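Local coordinates for surface layer protein (Geobacillus stearothermophilus, PDB 4UJ7) that probably self-assembles into the crystalline surface layer of the bacterial cell, this chain being domains 5 and 6, the latter carrying three calcium ions, at residues P109-I115 against K139-A145; K116-K122 against N133-K139; K193-L199 against T210-I216. One frame throughout, in Å; residues are numbered along the deposited sequence. Where two conformers were deposited one is given.

Contact 1 of 3, residues P109-I115 against K139-A145; sequences PVANYQI and KVYAVDA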
loop_
_atom_site.group_PDB
_atom_site.type_symbol
_atom_site.label_atom_id
_atom_site.label_comp_id
_atom_site.label_asym_id
_atom_site.label_seq_id
_atom_site.Cartn_x
_atom_site.Cartn_y
_atom_site.Cartn_z
ATOM N N PRO A 109 -9.688 20.324 5.138
ATOM C CA PRO A 109 -8.906 20.079 6.349
ATOM C C PRO A 109 -8.944 18.600 6.752
ATOM O O PRO A 109 -9.863 17.879 6.358
ATOM C CB PRO A 109 -9.620 20.935 7.401
ATOM C CG PRO A 109 -10.366 21.957 6.620
ATOM C CD PRO A 109 -10.832 21.217 5.403
ATOM N N VAL A 110 -7.967 18.164 7.536
ATOM C CA VAL A 110 -7.905 16.763 7.968
ATOM C C VAL A 110 -9.108 16.383 8.829
ATOM O O VAL A 110 -9.448 17.097 9.783
ATOM C CB VAL A 110 -6.598 16.448 8.716
ATOM C CG1 VAL A 110 -6.522 14.958 9.022
ATOM C CG2 VAL A 110 -5.397 16.878 7.891
ATOM N N ALA A 111 -9.751 15.264 8.479
ATOM C CA ALA A 111 -10.880 14.726 9.250
ATOM C C ALA A 111 -10.455 13.491 10.034
ATOM O O ALA A 111 -10.743 13.378 11.222
ATOM C CB ALA A 111 -12.065 14.410 8.347
ATOM N N ASN A 112 -9.762 12.563 9.368
ATOM C CA ASN A 112 -9.183 11.403 10.045
ATOM C C ASN A 112 -7.917 10.883 9.355
ATOM O O ASN A 112 -7.421 11.506 8.410
ATOM C CB ASN A 112 -10.231 10.283 10.303
ATOM C CG ASN A 112 -10.892 9.760 9.036
ATOM O OD1 ASN A 112 -10.362 9.881 7.934
ATOM N ND2 ASN A 112 -12.057 9.133 9.199
ATOM N N TYR A 113 -7.414 9.750 9.833
ATOM C CA TYR A 113 -6.138 9.206 9.365
ATOM C C TYR A 113 -6.332 7.777 8.921
ATOM O O TYR A 113 -7.219 7.087 9.421
ATOM C CB TYR A 113 -5.072 9.291 10.462
ATOM C CG TYR A 113 -4.974 10.675 11.043
ATOM C CD1 TYR A 113 -5.791 11.063 12.110
ATOM C CD2 TYR A 113 -4.111 11.626 10.488
ATOM C CE1 TYR A 113 -5.736 12.347 12.625
ATOM C CE2 TYR A 113 -4.038 12.915 11.007
ATOM C CZ TYR A 113 -4.858 13.265 12.077
ATOM O OH TYR A 113 -4.819 14.538 12.611
ATOM N N GLN A 114 -5.517 7.357 7.958
ATOM C CA GLN A 114 -5.513 5.978 7.499
ATOM C C GLN A 114 -4.105 5.436 7.640
ATOM O O GLN A 114 -3.140 6.036 7.149
ATOM C CB GLN A 114 -5.988 5.853 6.046
ATOM C CG GLN A 114 -7.477 6.130 5.874
ATOM C CD GLN A 114 -7.931 6.201 4.425
ATOM O OE1 GLN A 114 -7.186 5.847 3.497
ATOM N NE2 GLN A 114 -9.181 6.645 4.224
ATOM N N ILE A 115 -4.019 4.293 8.323
ATOM C CA ILE A 115 -2.791 3.538 8.455
ATOM C C ILE A 115 -2.809 2.479 7.359
ATOM O O ILE A 115 -3.654 1.573 7.344
ATOM C CB ILE A 115 -2.681 2.916 9.861
ATOM C CG1 ILE A 115 -2.758 4.025 10.928
ATOM C CG2 ILE A 115 -1.402 2.088 9.959
ATOM C CD1 ILE A 115 -3.019 3.533 12.345
ATOM N N LYS A 139 2.532 3.275 5.537
ATOM C CA LYS A 139 2.408 4.727 5.440
ATOM C C LYS A 139 1.217 5.173 6.288
ATOM O O LYS A 139 0.319 4.383 6.583
ATOM C CB LYS A 139 2.241 5.185 3.983
ATOM C CG LYS A 139 3.565 5.328 3.237
ATOM C CD LYS A 139 3.296 5.756 1.794
ATOM C CE LYS A 139 4.595 6.076 1.076
ATOM N NZ LYS A 139 5.214 7.294 1.641
ATOM N N VAL A 140 1.246 6.432 6.702
ATOM C CA VAL A 140 0.107 7.023 7.394
ATOM C C VAL A 140 -0.349 8.256 6.615
ATOM O O VAL A 140 0.447 9.160 6.378
ATOM C CB VAL A 140 0.425 7.380 8.865
ATOM C CG1 VAL A 140 -0.825 7.903 9.569
ATOM C CG2 VAL A 140 0.942 6.155 9.622
ATOM N N TYR A 141 -1.618 8.253 6.192
ATOM C CA TYR A 141 -2.206 9.376 5.449
ATOM C C TYR A 141 -3.158 10.214 6.277
ATOM O O TYR A 141 -3.901 9.695 7.118
ATOM C CB TYR A 141 -2.979 8.871 4.229
ATOM C CG TYR A 141 -2.140 8.113 3.231
ATOM C CD1 TYR A 141 -1.250 8.778 2.399
ATOM C CD2 TYR A 141 -2.230 6.731 3.137
ATOM C CE1 TYR A 141 -0.470 8.086 1.485
ATOM C CE2 TYR A 141 -1.458 6.029 2.235
ATOM C CZ TYR A 141 -0.586 6.712 1.416
ATOM O OH TYR A 141 0.162 6.013 0.503
ATOM N N ALA A 142 -3.141 11.514 6.003
ATOM C CA ALA A 142 -4.204 12.413 6.444
ATOM C C ALA A 142 -5.314 12.488 5.372
ATOM O O ALA A 142 -5.033 12.612 4.172
ATOM C CB ALA A 142 -3.638 13.783 6.756
ATOM N N VAL A 143 -6.567 12.428 5.817
ATOM C CA VAL A 143 -7.724 12.298 4.933
ATOM C C VAL A 143 -8.766 13.365 5.283
ATOM O O VAL A 143 -9.104 13.518 6.452
ATOM C CB VAL A 143 -8.327 10.875 5.073
ATOM C CG1 VAL A 143 -9.559 10.703 4.207
ATOM C CG2 VAL A 143 -7.283 9.827 4.708
ATOM N N ASP A 144 -9.275 14.087 4.281
ATOM C CA ASP A 144 -10.307 15.097 4.565
ATOM C C ASP A 144 -11.686 14.460 4.743
ATOM O O ASP A 144 -11.836 13.243 4.628
ATOM C CB ASP A 144 -10.293 16.245 3.537
ATOM C CG ASP A 144 -10.837 15.843 2.171
ATOM O OD1 ASP A 144 -11.528 14.807 2.024
ATOM O OD2 ASP A 144 -10.566 16.582 1.209
ATOM N N ALA A 145 -12.696 15.282 5.034
ATOM C CA ALA A 145 -14.029 14.772 5.377
ATOM C C ALA A 145 -14.677 13.974 4.252
ATOM O O ALA A 145 -15.512 13.105 4.520
ATOM C CB ALA A 145 -14.939 15.916 5.818
HETATM O O HOH W 1 -12.431 17.981 5.801
HETATM O O HOH W 2 -12.408 11.085 6.227
#
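Gln114 sets its CG anti to its own carbonyl carbon (chi1 -70°) and then runs on extended, a course that carries its amide across the CG2 branch of Val143: Gln114 CD lies 3.7 Å from Val143 CG2, and the two side chains cross at about a right angle. In the Val143 conformer given here, a chi1 of 178° points CG2 at Gln114. The Asn112 side chain lies alongside and points the same way, and the hydrogen-bonded pairing of the two residues puts Val143 CB 3.6 Å from Asn112 OD1. A water donates both to that OD1 and to Asp144 O, tying the Asn112 amide to the facing backbone. Here the pairing departs from a regular ladder. Val143 O accepts from Ala111 N at 2.8 Å and from Asn112 N at 3.1 Å, so two residues face one, the definition of a classic beta bulge; the Asn112 donor lies in the carbonyl plane and the Ala111 donor is tilted from it. Beyond the bulge, Gln114 and Tyr141 form a hydrogen-bonded antiparallel pair, with Tyr141 N 2.9 Å from Gln114 O. Between the backbones, Tyr113 CA gives a CA-H...O contact to Tyr141 O at 3.2 Å. The axes of strands 110-115 and 139-144 make 138°, well short of straight antiparallel, which implies marked twist. On the face away from Gln114, Val110 CG2 packs on Ala142 CB at 3.7 Å, and further along Ile115 stands beside Val140. Both Ile115 and Val140 touch Val201 of strand 195-203, placing this side against the facing sheet of the immunoglobulin-like sandwich. At the far end a second water bridges Pro109 O and Ala145 N, while the Asp144 carboxylate turns away to accept from the backbone N of Asn148 and Gly108.

Contact 2 of 3, residues K116-K122 against N133-K139; sequences KVLDDGK and NNDVQLK. With CA (calcium ion), chain C; CA (calcium ion), chain B.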
loop_
_atom_site.group_PDB
_atom_site.type_symbol
_atom_site.label_atom_id
_atom_site.label_comp_id
_atom_site.label_asym_id
_atom_site.label_seq_id
_atom_site.Cartn_x
_atom_site.Cartn_y
_atom_site.Cartn_z
ATOM N N LYS A 116 -1.889 2.628 6.416
ATOM C CA LYS A 116 -1.888 1.824 5.214
ATOM C C LYS A 116 -0.760 0.781 5.199
ATOM O O LYS A 116 0.409 1.130 5.362
ATOM C CB LYS A 116 -1.712 2.753 4.016
ATOM C CG LYS A 116 -1.691 2.033 2.701
ATOM C CD LYS A 116 -3.074 2.019 2.108
ATOM C CE LYS A 116 -3.059 1.187 0.843
ATOM N NZ LYS A 116 -3.200 -0.253 1.189
ATOM N N VAL A 117 -1.121 -0.482 4.980
ATOM C CA VAL A 117 -0.138 -1.567 4.802
ATOM C C VAL A 117 0.128 -1.721 3.311
ATOM O O VAL A 117 -0.788 -2.069 2.544
ATOM C CB VAL A 117 -0.669 -2.896 5.384
ATOM C CG1 VAL A 117 0.309 -4.051 5.140
ATOM C CG2 VAL A 117 -0.997 -2.740 6.857
ATOM N N LEU A 118 1.368 -1.466 2.900
ATOM C CA LEU A 118 1.712 -1.458 1.464
ATOM C C LEU A 118 1.981 -2.848 0.896
ATOM O O LEU A 118 1.720 -3.105 -0.286
ATOM C CB LEU A 118 2.897 -0.541 1.207
ATOM C CG LEU A 118 2.716 0.954 1.500
ATOM C CD1 LEU A 118 4.063 1.657 1.374
ATOM C CD2 LEU A 118 1.673 1.593 0.594
ATOM N N ASP A 119 2.511 -3.732 1.729
ATOM C CA ASP A 119 2.845 -5.097 1.322
ATOM C C ASP A 119 1.754 -6.070 1.785
ATOM O O ASP A 119 0.576 -5.704 1.832
ATOM C CB ASP A 119 4.227 -5.487 1.856
ATOM C CG ASP A 119 4.264 -5.544 3.363
ATOM O OD1 ASP A 119 3.744 -4.598 4.014
ATOM O OD2 ASP A 119 4.769 -6.560 3.871
ATOM N N ASP A 120 2.140 -7.303 2.124
ATOM C CA ASP A 120 1.186 -8.300 2.637
ATOM C C ASP A 120 0.905 -8.217 4.144
ATOM O O ASP A 120 0.053 -8.932 4.645
ATOM C CB ASP A 120 1.621 -9.728 2.253
ATOM C CG ASP A 120 2.890 -10.189 2.971
ATOM O OD1 ASP A 120 3.551 -9.371 3.649
ATOM O OD2 ASP A 120 3.211 -11.389 2.839
ATOM N N GLY A 121 1.617 -7.344 4.859
ATOM C CA GLY A 121 1.434 -7.235 6.316
ATOM C C GLY A 121 2.083 -8.353 7.121
ATOM O O GLY A 121 1.845 -8.473 8.328
ATOM N N LYS A 122 2.896 -9.161 6.446
ATOM C CA LYS A 122 3.540 -10.324 7.038
ATOM C C LYS A 122 5.060 -10.243 6.945
ATOM O O LYS A 122 5.603 -9.700 5.978
ATOM C CB LYS A 122 3.069 -11.594 6.331
ATOM C CG LYS A 122 1.557 -11.745 6.293
ATOM C CD LYS A 122 1.141 -12.967 5.494
ATOM C CE LYS A 122 -0.375 -12.992 5.355
ATOM N NZ LYS A 122 -1.029 -12.533 6.614
ATOM N N ASN A 133 10.473 -12.408 2.103
ATOM C CA ASN A 133 9.334 -11.690 2.657
ATOM C C ASN A 133 9.664 -11.255 4.075
ATOM O O ASN A 133 9.106 -11.758 5.058
ATOM C CB ASN A 133 8.099 -12.599 2.635
ATOM C CG ASN A 133 6.823 -11.883 3.048
ATOM O OD1 ASN A 133 6.791 -10.651 3.176
ATOM N ND2 ASN A 133 5.772 -12.654 3.296
ATOM N N ASN A 134 10.592 -10.308 4.175
ATOM C CA ASN A 134 11.212 -10.016 5.467
ATOM C C ASN A 134 10.852 -8.674 6.078
ATOM O O ASN A 134 11.466 -8.230 7.058
ATOM C CB ASN A 134 12.726 -10.192 5.349
ATOM C CG ASN A 134 13.120 -11.650 5.131
ATOM O OD1 ASN A 134 12.602 -12.565 5.786
ATOM N ND2 ASN A 134 14.061 -11.866 4.215
ATOM N N ASP A 135 9.839 -8.025 5.528
ATOM C CA ASP A 135 9.389 -6.779 6.127
ATOM C C ASP A 135 7.898 -6.540 6.014
ATOM O O ASP A 135 7.180 -7.309 5.358
ATOM C CB ASP A 135 10.230 -5.569 5.634
ATOM C CG ASP A 135 9.890 -5.103 4.209
ATOM O OD1 ASP A 135 8.845 -5.464 3.632
ATOM O OD2 ASP A 135 10.689 -4.310 3.673
ATOM N N VAL A 136 7.452 -5.497 6.710
ATOM C CA VAL A 136 6.175 -4.851 6.445
ATOM C C VAL A 136 6.508 -3.401 6.171
ATOM O O VAL A 136 7.439 -2.845 6.752
ATOM C CB VAL A 136 5.196 -4.983 7.637
ATOM C CG1 VAL A 136 3.948 -4.130 7.445
ATOM C CG2 VAL A 136 4.831 -6.449 7.843
ATOM N N GLN A 137 5.750 -2.795 5.263
ATOM C CA GLN A 137 5.919 -1.395 4.925
ATOM C C GLN A 137 4.633 -0.645 5.183
ATOM O O GLN A 137 3.566 -1.054 4.713
ATOM C CB GLN A 137 6.272 -1.264 3.451
ATOM C CG GLN A 137 7.712 -1.605 3.143
ATOM C CD GLN A 137 8.043 -1.219 1.727
ATOM O OE1 GLN A 137 7.392 -1.670 0.779
ATOM N NE2 GLN A 137 9.014 -0.348 1.576
ATOM N N LEU A 138 4.741 0.452 5.930
ATOM C CA LEU A 138 3.572 1.247 6.338
ATOM C C LEU A 138 3.675 2.700 5.911
ATOM O O LEU A 138 4.761 3.287 5.913
ATOM C CB LEU A 138 3.437 1.229 7.873
ATOM C CG LEU A 138 3.325 -0.150 8.526
ATOM C CD1 LEU A 138 3.370 0.006 10.040
ATOM C CD2 LEU A 138 2.074 -0.915 8.094
ATOM N N LYS A 139 2.532 3.275 5.537
ATOM C CA LYS A 139 2.408 4.727 5.440
ATOM C C LYS A 139 1.217 5.173 6.288
ATOM O O LYS A 139 0.319 4.383 6.583
ATOM C CB LYS A 139 2.241 5.185 3.983
ATOM C CG LYS A 139 3.565 5.328 3.237
ATOM C CD LYS A 139 3.296 5.756 1.794
ATOM C CE LYS A 139 4.595 6.076 1.076
ATOM N NZ LYS A 139 5.214 7.294 1.641
HETATM CA CA CA C . 5.890 -8.645 3.823
HETATM CA CA CA B . 12.587 -14.920 5.797
HETATM O O HOH W 3 14.566 -14.933 4.425
HETATM O O HOH W 4 8.159 -7.973 2.804
HETATM O O HOH W 5 14.244 -14.274 7.418
HETATM O O HOH W 6 5.381 -8.618 1.414
#
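A seven-coordinate calcium site joins the loop after strand 110-117 to the start of strand 135-144, with Asp119 and Asn133 binding the ion from opposite segments. Asp119 OD2 is 2.4 Å from the calcium, whereas its other oxygen, OD1, takes the backbone N of Gln137 at 3.0 Å, met 63° out of the carboxylate plane; one carboxylate thus holds both metal and strand. Asp120 divides its oxygens differently. Its OD1 binds calcium and accepts from Lys122 N at 2.9 Å, an Asx turn that also brings Lys122 O to the ion, and its OD2 uses the syn lone pair for Asn133 ND2 at 2.9 Å. With CG anti to its backbone N (chi1 -173°), Asn133 extends an amide that splits its work, ND2 to Asp120 and OD1 to the calcium at 2.3 Å; the carboxylate and amide planes stand 50° apart. Asp135 O and two waters complete the shell, one of these waters being held by Asp135 OD1. In this Big2-type domain the site continues an antiparallel ladder: Lys116 and Lys139 exchange two backbone bonds, and Leu118 N reaches Gln137 O at 2.9 Å. Val117 CG2 lies 3.8 Å from Leu138 CD2, the two side chains side by side, and Val136 CG2 presses against Gly121 C at 3.4 Å. Asn134 OD1 instead binds a second calcium, shared with Asp124, Ser126 and Glu129.

Contact 3 of 3, residues K193-L199 against T210-I216; sequences KVGKETL and TVDVEVI. With CA (calcium ion), chain D.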
loop_
_atom_site.group_PDB
_atom_site.type_symbol
_atom_site.label_atom_id
_atom_site.label_comp_id
_atom_site.label_asym_id
_atom_site.label_seq_id
_atom_site.Cartn_x
_atom_site.Cartn_y
_atom_site.Cartn_z
ATOM N N LYS A 193 8.357 -16.884 18.304
ATOM C CA LYS A 193 7.059 -17.456 17.970
ATOM C C LYS A 193 6.451 -16.728 16.787
ATOM O O LYS A 193 6.823 -15.602 16.485
ATOM C CB LYS A 193 6.075 -17.318 19.144
ATOM C CG LYS A 193 6.463 -18.014 20.444
ATOM C CD LYS A 193 5.312 -17.854 21.433
ATOM C CE LYS A 193 5.752 -17.956 22.882
ATOM N NZ LYS A 193 5.799 -19.375 23.328
ATOM N N VAL A 194 5.475 -17.361 16.156
ATOM C CA VAL A 194 4.653 -16.695 15.155
ATOM C C VAL A 194 3.466 -16.030 15.854
ATOM O O VAL A 194 3.081 -16.422 16.971
ATOM C CB VAL A 194 4.149 -17.679 14.076
ATOM C CG1 VAL A 194 5.320 -18.361 13.375
ATOM C CG2 VAL A 194 3.222 -18.730 14.691
ATOM N N GLY A 195 2.886 -15.012 15.220
ATOM C CA GLY A 195 1.641 -14.421 15.703
ATOM C C GLY A 195 1.536 -12.958 15.341
ATOM O O GLY A 195 2.392 -12.424 14.622
ATOM N N LYS A 196 0.506 -12.309 15.876
ATOM C CA LYS A 196 0.264 -10.889 15.688
ATOM C C LYS A 196 1.051 -10.044 16.680
ATOM O O LYS A 196 1.200 -10.404 17.866
ATOM C CB LYS A 196 -1.237 -10.587 15.882
ATOM C CG LYS A 196 -2.190 -11.278 14.898
ATOM C CD LYS A 196 -1.933 -10.796 13.478
ATOM C CE LYS A 196 -2.853 -11.431 12.442
ATOM N NZ LYS A 196 -4.166 -10.738 12.376
ATOM N N GLU A 197 1.525 -8.891 16.205
ATOM C CA GLU A 197 2.129 -7.882 17.066
ATOM C C GLU A 197 1.466 -6.536 16.808
ATOM O O GLU A 197 1.443 -6.066 15.669
ATOM C CB GLU A 197 3.646 -7.812 16.818
ATOM C CG GLU A 197 4.409 -6.853 17.737
ATOM C CD GLU A 197 4.655 -7.378 19.136
ATOM O OE1 GLU A 197 4.028 -8.376 19.558
ATOM O OE2 GLU A 197 5.518 -6.790 19.825
ATOM N N THR A 198 0.914 -5.927 17.852
ATOM C CA THR A 198 0.215 -4.650 17.741
ATOM C C THR A 198 1.196 -3.479 17.694
ATOM O O THR A 198 2.002 -3.294 18.614
ATOM C CB THR A 198 -0.789 -4.475 18.908
ATOM O OG1 THR A 198 -1.728 -5.548 18.855
ATOM C CG2 THR A 198 -1.553 -3.157 18.782
ATOM N N LEU A 199 1.130 -2.684 16.626
ATOM C CA LEU A 199 1.880 -1.433 16.561
ATOM C C LEU A 199 0.989 -0.245 16.821
ATOM O O LEU A 199 -0.104 -0.158 16.286
ATOM C CB LEU A 199 2.557 -1.272 15.197
ATOM C CG LEU A 199 3.419 -2.447 14.742
ATOM C CD1 LEU A 199 4.035 -2.171 13.370
ATOM C CD2 LEU A 199 4.512 -2.749 15.767
ATOM N N THR A 210 -3.959 1.847 15.801
ATOM C CA THR A 210 -3.070 0.687 15.847
ATOM C C THR A 210 -3.160 -0.130 14.572
ATOM O O THR A 210 -4.150 -0.054 13.842
ATOM C CB THR A 210 -3.348 -0.236 17.056
ATOM O OG1 THR A 210 -4.667 -0.798 16.953
ATOM C CG2 THR A 210 -3.182 0.519 18.371
ATOM N N VAL A 211 -2.116 -0.907 14.298
ATOM C CA VAL A 211 -2.131 -1.871 13.202
ATOM C C VAL A 211 -1.400 -3.128 13.667
ATOM O O VAL A 211 -0.353 -3.046 14.313
ATOM C CB VAL A 211 -1.518 -1.285 11.896
ATOM C CG1 VAL A 211 -0.053 -0.887 12.083
ATOM C CG2 VAL A 211 -1.700 -2.238 10.715
ATOM N N ASP A 212 -1.969 -4.288 13.360
ATOM C CA ASP A 212 -1.350 -5.551 13.720
ATOM C C ASP A 212 -0.522 -6.056 12.555
ATOM O O ASP A 212 -1.039 -6.231 11.450
ATOM C CB ASP A 212 -2.414 -6.587 14.092
ATOM C CG ASP A 212 -2.950 -6.403 15.503
ATOM O OD1 ASP A 212 -2.570 -5.441 16.202
ATOM O OD2 ASP A 212 -3.770 -7.247 15.920
ATOM N N VAL A 213 0.773 -6.247 12.775
ATOM C CA VAL A 213 1.598 -6.986 11.828
ATOM C C VAL A 213 1.663 -8.451 12.240
ATOM O O VAL A 213 1.355 -8.786 13.381
ATOM C CB VAL A 213 3.009 -6.378 11.662
ATOM C CG1 VAL A 213 2.887 -4.955 11.122
ATOM C CG2 VAL A 213 3.803 -6.402 12.978
ATOM N N GLU A 214 2.011 -9.329 11.305
ATOM C CA GLU A 214 2.034 -10.763 11.592
ATOM C C GLU A 214 3.383 -11.367 11.239
ATOM O O GLU A 214 3.873 -11.194 10.118
ATOM C CB GLU A 214 0.925 -11.489 10.812
ATOM C CG GLU A 214 0.729 -12.946 11.231
ATOM C CD GLU A 214 -0.304 -13.690 10.395
ATOM O OE1 GLU A 214 -0.952 -13.067 9.524
ATOM O OE2 GLU A 214 -0.461 -14.919 10.606
ATOM N N VAL A 215 3.973 -12.080 12.193
ATOM C CA VAL A 215 5.134 -12.905 11.900
ATOM C C VAL A 215 4.633 -14.312 11.585
ATOM O O VAL A 215 3.843 -14.884 12.345
ATOM C CB VAL A 215 6.169 -12.885 13.054
ATOM C CG1 VAL A 215 7.242 -13.943 12.854
ATOM C CG2 VAL A 215 6.821 -11.514 13.114
ATOM N N ILE A 216 5.058 -14.817 10.435
ATOM C CA ILE A 216 4.746 -16.188 9.997
ATOM C C ILE A 216 6.069 -16.959 9.848
ATOM O O ILE A 216 7.161 -16.381 9.923
ATOM C CB ILE A 216 3.925 -16.204 8.666
ATOM C CG1 ILE A 216 4.767 -15.658 7.491
ATOM C CG2 ILE A 216 2.609 -15.457 8.838
ATOM C CD1 ILE A 216 4.152 -15.842 6.099
HETATM CA CA CA D . 5.908 -8.773 21.309
HETATM O O HOH W 7 -5.415 -8.771 13.754
HETATM O O HOH W 8 -3.899 -8.028 11.127
HETATM O O HOH W 9 7.843 -7.349 21.574
#
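Lys196 lays the end of its chain obliquely over Glu214, CE reaching 3.8 Å from Glu214 OE1. The bend at its chi2 (-64°) folds the chain back over the neighbouring strand, yet NZ stays 4.9 Å from Glu214 OE1, too far for a salt bridge; that oxygen pairs with Lys122 instead. Lys196 NZ donates at 2.7 Å to a water that in turn donates to Asp212 OD2, a bridge between opposite charges whose own atoms do not touch. Two residues along, on the same face, Thr198 OG1 donates to Asp212 OD1 at 2.8 Å, meeting the oxygen 36° out of the carboxylate plane. These side chains line one face of the beta hairpin of strands 195-203 and 206-216, whose short axes here make 148°. Three hydrogen-bonded antiparallel pairs, Gly195 with Val215, Glu197 with Val213 and Leu199 with Val211, each exchange two backbone bonds, as with Glu197 N and Val213 O at 2.8 Å. On the reverse face Leu199 CD1 meets Val213 CG1 at 3.8 Å, their side chains crossing at about a right angle; Leu199 and Val211 also touch Leu138, and Val213 touches Val136, which sets this face against strand 135-144 across the sandwich. Glu197 starts on that face but its end leads away from strand 206-216, its carboxylate gripping a calcium with both oxygens, OE1 at 2.6 Å and OE2 at 2.5 Å. Glu162, Asp165, Asn167 and Val169 complete the protein ligands.

Overall arrangement
From the N terminus the chain first runs through the preceding domain, then enters strand 110-117, which serves contact 1 and then contact 2. The long connection beyond it, with the short strand 122-124, supplies most ligands of two calcium ions before strand 135-144 comes back; contact 2 closes this shorter loop, and contact 1 closes the longer one that encloses it, the two sharing Lys139. Contact 3 follows in series, closing the hairpin between 195-203 and 206-216, and crosses neither. The paired strands of contacts 1 and 2 face it across the sandwich, Ile115 and Val117 packing on Val211, while the chain at Gly121-Lys122 crosses over to join its sheet at the edge, where Gly121 O meets Glu214 N.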